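Long-range contacts in OsmC family peroxiredoxin (Aquifex aeolicus, PDB 2EGT), which probably reduces peroxides by thiol chemistry, as expected of a member of the OsmC family of peroxiredoxins: residues 12-17 against 27-32; 101-106 against 124-129. All coordinates share one frame; numbering follows the deposited sequence.

Contact 1. Residues 12-17 against 27-32; sequences SEATFL and AGEKGL
The open end of the antiparallel hairpin formed by strands 15-20 and 23-28 is where F16 and A27 pair and the chain past A27 turns back past A14 and T15. F16 and A27 form a hydrogen-bonded pair: F16 N meets A27 O at 2.7 Å, and A27 N returns the bond to F16 O at 2.9 Å. A27 O also lies in the plane of the F16 ring, at its edge. Next comes the non-hydrogen-bonded pair T15-G28. There the strands close to 4.2 Å between T15 CA and G28 CA, and the G28 backbone takes a phi of 138°, a conformation that suits glycine. A type I turn from G28 to G31 follows, and it is gripped twice from across the contact. E29 N donates to A14 O at 2.9 Å, and K30 N to T15 OG1 at 2.8 Å. With OG1 anti to its own carbonyl carbon (chi1 -56°), the T15 hydroxyl can receive K30 N while giving its proton to E13 O at 2.9 Å, reaching that oxygen from above the carbonyl plane. The extended K30 chain passes S12 OG, and its NZ meets E13 OE1 at 2.8 Å in a salt bridge, coming from above the carboxylate plane (53°). On the dimer side, Y51 of the second subunit packs on A14, and H52 of that subunit binds E29 OE2. The T15 hydroxyl, buried and used as both donor and acceptor, therefore ties the G28-G31 turn to the backbone of E13, whereas the E13-K30 ion pair lies between two exposed side chains, where solvent would probably weaken it.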
loop_
_atom_site.group_PDB
_atom_site.type_symbol
_atom_site.label_atom_id
_atom_site.label_comp_id
_atom_site.label_asym_id
_atom_site.label_seq_id
_atom_site.Cartn_x
_atom_site.Cartn_y
_atom_site.Cartn_z
ATOM N N SER A 12 11.977 7.369 -14.378
ATOM C CA SER A 12 13.137 6.660 -14.917
ATOM C C SER A 12 12.664 5.251 -15.268
ATOM O O SER A 12 11.489 4.929 -15.076
ATOM C CB SER A 12 14.295 6.604 -13.905
ATOM O OG SER A 12 13.965 5.838 -12.765
ATOM N N GLU A 13 13.560 4.411 -15.780
ATOM C CA GLU A 13 13.181 3.050 -16.163
ATOM C C GLU A 13 12.436 2.293 -15.062
ATOM O O GLU A 13 12.946 2.130 -13.954
ATOM C CB GLU A 13 14.419 2.250 -16.590
ATOM C CG GLU A 13 15.080 2.760 -17.869
ATOM C CD GLU A 13 16.227 3.721 -17.615
ATOM O OE1 GLU A 13 16.269 4.352 -16.535
ATOM O OE2 GLU A 13 17.088 3.857 -18.509
ATOM N N ALA A 14 11.224 1.834 -15.381
ATOM C CA ALA A 14 10.388 1.086 -14.451
ATOM C C ALA A 14 10.270 1.747 -13.078
ATOM O O ALA A 14 10.119 1.065 -12.061
ATOM C CB ALA A 14 10.931 -0.331 -14.295
ATOM N N THR A 15 10.330 3.071 -13.052
ATOM C CA THR A 15 10.245 3.808 -11.797
ATOM C C THR A 15 9.256 4.949 -11.973
ATOM O O THR A 15 9.315 5.685 -12.961
ATOM C CB THR A 15 11.629 4.342 -11.402
ATOM O OG1 THR A 15 12.548 3.240 -11.335
ATOM C CG2 THR A 15 11.576 5.032 -10.045
ATOM N N PHE A 16 8.361 5.110 -11.004
ATOM C CA PHE A 16 7.314 6.120 -11.109
ATOM C C PHE A 16 7.254 7.257 -10.104
ATOM O O PHE A 16 7.407 7.051 -8.900
ATOM C CB PHE A 16 5.957 5.420 -11.080
ATOM C CG PHE A 16 5.762 4.428 -12.188
ATOM C CD1 PHE A 16 5.186 4.817 -13.393
ATOM C CD2 PHE A 16 6.156 3.105 -12.031
ATOM C CE1 PHE A 16 5.002 3.899 -14.428
ATOM C CE2 PHE A 16 5.979 2.180 -13.061
ATOM C CZ PHE A 16 5.399 2.583 -14.262
ATOM N N LEU A 17 7.017 8.462 -10.614
ATOM C CA LEU A 17 6.824 9.618 -9.749
ATOM C C LEU A 17 5.354 9.394 -9.418
ATOM O O LEU A 17 4.515 9.354 -10.321
ATOM C CB LEU A 17 6.994 10.928 -10.519
ATOM C CG LEU A 17 6.602 12.176 -9.717
ATOM C CD1 LEU A 17 7.461 12.271 -8.458
ATOM C CD2 LEU A 17 6.771 13.417 -10.581
ATOM N N ALA A 27 8.299 5.506 -6.625
ATOM C CA ALA A 27 8.135 4.070 -6.401
ATOM C C ALA A 27 8.411 3.254 -7.660
ATOM O O ALA A 27 8.077 3.669 -8.771
ATOM C CB ALA A 27 6.720 3.779 -5.897
ATOM N N GLY A 28 9.008 2.080 -7.472
ATOM C CA GLY A 28 9.328 1.228 -8.600
ATOM C C GLY A 28 10.705 0.615 -8.439
ATOM O O GLY A 28 11.244 0.578 -7.336
ATOM N N GLU A 29 11.284 0.153 -9.541
ATOM C CA GLU A 29 12.594 -0.485 -9.508
ATOM C C GLU A 29 13.703 0.387 -8.934
ATOM O O GLU A 29 14.567 -0.108 -8.213
ATOM C CB GLU A 29 12.976 -0.963 -10.912
ATOM C CG GLU A 29 12.024 -2.005 -11.485
ATOM C CD GLU A 29 12.120 -3.356 -10.788
ATOM O OE1 GLU A 29 11.961 -3.415 -9.551
ATOM O OE2 GLU A 29 12.348 -4.365 -11.485
ATOM N N LYS A 30 13.686 1.680 -9.243
ATOM C CA LYS A 30 14.710 2.583 -8.731
ATOM C C LYS A 30 14.134 3.547 -7.702
ATOM O O LYS A 30 14.629 4.659 -7.537
ATOM C CB LYS A 30 15.343 3.382 -9.870
ATOM C CG LYS A 30 16.078 2.545 -10.903
ATOM C CD LYS A 30 16.511 3.442 -12.051
ATOM C CE LYS A 30 17.244 2.686 -13.133
ATOM N NZ LYS A 30 17.603 3.632 -14.226
ATOM N N GLY A 31 13.075 3.117 -7.023
ATOM C CA GLY A 31 12.455 3.948 -6.009
ATOM C C GLY A 31 12.046 3.056 -4.855
ATOM O O GLY A 31 12.594 1.964 -4.694
ATOM N N LEU A 32 11.094 3.511 -4.050
ATOM C CA LEU A 32 10.622 2.711 -2.934
ATOM C C LEU A 32 9.980 1.445 -3.503
ATOM O O LEU A 32 9.390 1.474 -4.584
ATOM C CB LEU A 32 9.613 3.515 -2.110
ATOM C CG LEU A 32 10.211 4.756 -1.444
ATOM C CD1 LEU A 32 9.110 5.638 -0.888
ATOM C CD2 LEU A 32 11.169 4.327 -0.338
#

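Contact 2. Residues 101-106 against 124-129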
loop_
_atom_site.group_PDB
_atom_site.type_symbol
_atom_site.label_atom_id
_atom_site.label_comp_id
_atom_site.label_asym_id
_atom_site.label_seq_id
_atom_site.Cartn_x
_atom_site.Cartn_y
_atom_site.Cartn_z
ATOM N N ALA A 101 -7.644 -1.831 21.367
ATOM C CA ALA A 101 -7.346 -0.931 20.254
ATOM C C ALA A 101 -6.875 -1.730 19.042
ATOM O O ALA A 101 -7.343 -1.516 17.919
ATOM C CB ALA A 101 -6.278 0.075 20.664
ATOM N N VAL A 102 -5.950 -2.655 19.275
ATOM C CA VAL A 102 -5.420 -3.490 18.206
ATOM C C VAL A 102 -6.497 -4.385 17.595
ATOM O O VAL A 102 -6.542 -4.569 16.381
ATOM C CB VAL A 102 -4.261 -4.367 18.723
ATOM C CG1 VAL A 102 -3.872 -5.398 17.676
ATOM C CG2 VAL A 102 -3.067 -3.486 19.065
ATOM N N LYS A 103 -7.372 -4.940 18.427
ATOM C CA LYS A 103 -8.419 -5.807 17.899
ATOM C C LYS A 103 -9.453 -5.016 17.104
ATOM O O LYS A 103 -9.910 -5.466 16.057
ATOM C CB LYS A 103 -9.092 -6.595 19.030
ATOM C CG LYS A 103 -8.163 -7.624 19.668
ATOM C CD LYS A 103 -8.896 -8.546 20.631
ATOM C CE LYS A 103 -7.937 -9.554 21.244
ATOM N NZ LYS A 103 -7.193 -10.307 20.195
ATOM N N LEU A 104 -9.819 -3.836 17.594
ATOM C CA LEU A 104 -10.784 -3.004 16.883
ATOM C C LEU A 104 -10.198 -2.555 15.543
ATOM O O LEU A 104 -10.890 -2.523 14.525
ATOM C CB LEU A 104 -11.153 -1.779 17.721
ATOM C CG LEU A 104 -12.121 -2.024 18.881
ATOM C CD1 LEU A 104 -12.146 -0.817 19.807
ATOM C CD2 LEU A 104 -13.510 -2.304 18.322
ATOM N N SER A 105 -8.916 -2.208 15.543
ATOM C CA SER A 105 -8.268 -1.770 14.315
ATOM C C SER A 105 -8.177 -2.891 13.282
ATOM O O SER A 105 -8.587 -2.725 12.133
ATOM C CB SER A 105 -6.863 -1.247 14.615
ATOM O OG SER A 105 -6.174 -0.953 13.411
ATOM N N THR A 106 -7.653 -4.038 13.702
ATOM C CA THR A 106 -7.474 -5.174 12.804
ATOM C C THR A 106 -8.751 -5.893 12.383
ATOM O O THR A 106 -8.799 -6.506 11.316
ATOM C CB THR A 106 -6.522 -6.211 13.425
ATOM O OG1 THR A 106 -7.085 -6.704 14.647
ATOM C CG2 THR A 106 -5.173 -5.576 13.720
ATOM N N ILE A 124 -0.654 -11.232 14.648
ATOM C CA ILE A 124 -0.625 -10.010 15.437
ATOM C C ILE A 124 -0.243 -10.196 16.898
ATOM O O ILE A 124 -0.755 -11.084 17.571
ATOM C CB ILE A 124 -2.016 -9.332 15.412
ATOM C CG1 ILE A 124 -2.488 -9.156 13.967
ATOM C CG2 ILE A 124 -1.967 -8.002 16.148
ATOM C CD1 ILE A 124 -1.563 -8.326 13.110
ATOM N N SER A 125 0.650 -9.338 17.382
ATOM C CA SER A 125 1.076 -9.367 18.775
ATOM C C SER A 125 1.251 -7.920 19.226
ATOM O O SER A 125 1.437 -7.025 18.401
ATOM C CB SER A 125 2.388 -10.145 18.933
ATOM O OG SER A 125 3.441 -9.537 18.211
ATOM N N TRP A 126 1.179 -7.684 20.529
ATOM C CA TRP A 126 1.316 -6.331 21.052
ATOM C C TRP A 126 1.903 -6.340 22.452
ATOM O O TRP A 126 1.838 -7.346 23.160
ATOM C CB TRP A 126 -0.053 -5.654 21.091
ATOM C CG TRP A 126 -1.030 -6.394 21.954
ATOM C CD1 TRP A 126 -1.150 -6.322 23.314
ATOM C CD2 TRP A 126 -1.980 -7.373 21.520
ATOM N NE1 TRP A 126 -2.112 -7.198 23.754
ATOM C CE2 TRP A 126 -2.638 -7.857 22.673
ATOM C CE3 TRP A 126 -2.335 -7.893 20.270
ATOM C CZ2 TRP A 126 -3.634 -8.837 22.612
ATOM C CZ3 TRP A 126 -3.326 -8.870 20.208
ATOM C CH2 TRP A 126 -3.963 -9.330 21.375
ATOM N N GLU A 127 2.470 -5.210 22.851
ATOM C CA GLU A 127 3.048 -5.092 24.176
ATOM C C GLU A 127 3.202 -3.636 24.565
ATOM O O GLU A 127 3.313 -2.759 23.705
ATOM C CB GLU A 127 4.404 -5.793 24.229
ATOM C CG GLU A 127 5.396 -5.306 23.200
ATOM C CD GLU A 127 6.710 -6.060 23.267
ATOM O OE1 GLU A 127 7.390 -5.974 24.311
ATOM O OE2 GLU A 127 7.058 -6.742 22.279
ATOM N N VAL A 128 3.203 -3.389 25.870
ATOM C CA VAL A 128 3.341 -2.046 26.401
ATOM C C VAL A 128 4.661 -1.869 27.132
ATOM O O VAL A 128 5.090 -2.740 27.895
ATOM C CB VAL A 128 2.195 -1.718 27.386
ATOM C CG1 VAL A 128 2.415 -0.353 28.014
ATOM C CG2 VAL A 128 0.860 -1.756 26.660
ATOM N N LYS A 129 5.309 -0.742 26.875
ATOM C CA LYS A 129 6.558 -0.403 27.532
ATOM C C LYS A 129 6.144 0.718 28.478
ATOM O O LYS A 129 6.051 1.878 28.076
ATOM C CB LYS A 129 7.579 0.101 26.509
ATOM C CG LYS A 129 8.950 0.424 27.088
ATOM C CD LYS A 129 9.908 0.876 25.992
ATOM C CE LYS A 129 11.288 1.201 26.541
ATOM N NZ LYS A 129 12.202 1.677 25.460
#
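V102 carries CG1 anti to its backbone N (chi1 170°), and W126 holds CG between its backbone N and carbonyl carbon (chi1 60°); the first torsion sets a methyl against I124 and W126, the second brings the indole's six-membered ring up to the helix. The motif is a helix laid on one face of a beta sheet: 101-106, part of helix 95-109, runs roughly antiparallel to 124-129 on the edge strand 121-130 of this chain's mixed sheet, with the axes of the two segments 10.0 Å apart at an angle of 149°. V102 CG1 touches twice, 3.6 Å from I124 CG2 and 3.9 Å from W126 CE3, so it bridges two side chains that leave the strand on the same face. K103 crosses the indole at about a right angle; a bend at its last torsion leaves NZ 3.6 Å from W126 CH2, approaching obliquely. An alanine in place of W126 would probably leave V102 CG1 with I124 as its one partner across this contact and K103 NZ without the ring it lies against. Elsewhere on the helix, S105 bonds D49 and S46 of helix 34-56 and touches C110, which forms a disulfide with C45. One turn beyond V102, T106 packs loosely on I124, and its N and OG1 reach V102 O from opposite faces of the carbonyl plane, the OG1 bond being 2.8 Å long.

From the N terminus, strand 3-12 leads into contact 1, which closes a short loop: the chain runs along strand 15-20, turns, and returns along strand 23-28 to meet its own start. Helix 34-56 and strands 60-72 and 80-90 intervene before contact 2 opens at 101-106; it closes a longer loop, just over half helix, when strand 121-130 comes back against helix 95-109. The two loops follow in series, neither nested nor crossed. The centres of contacts 1 and 2 lie about 33 Å apart, on opposite sides of the chain's centre, and their nearest atoms about 22 Å. Contact 1 completes the N-terminal antiparallel sheet beside the second subunit, while contact 2 joins helix to mixed sheet within one chain.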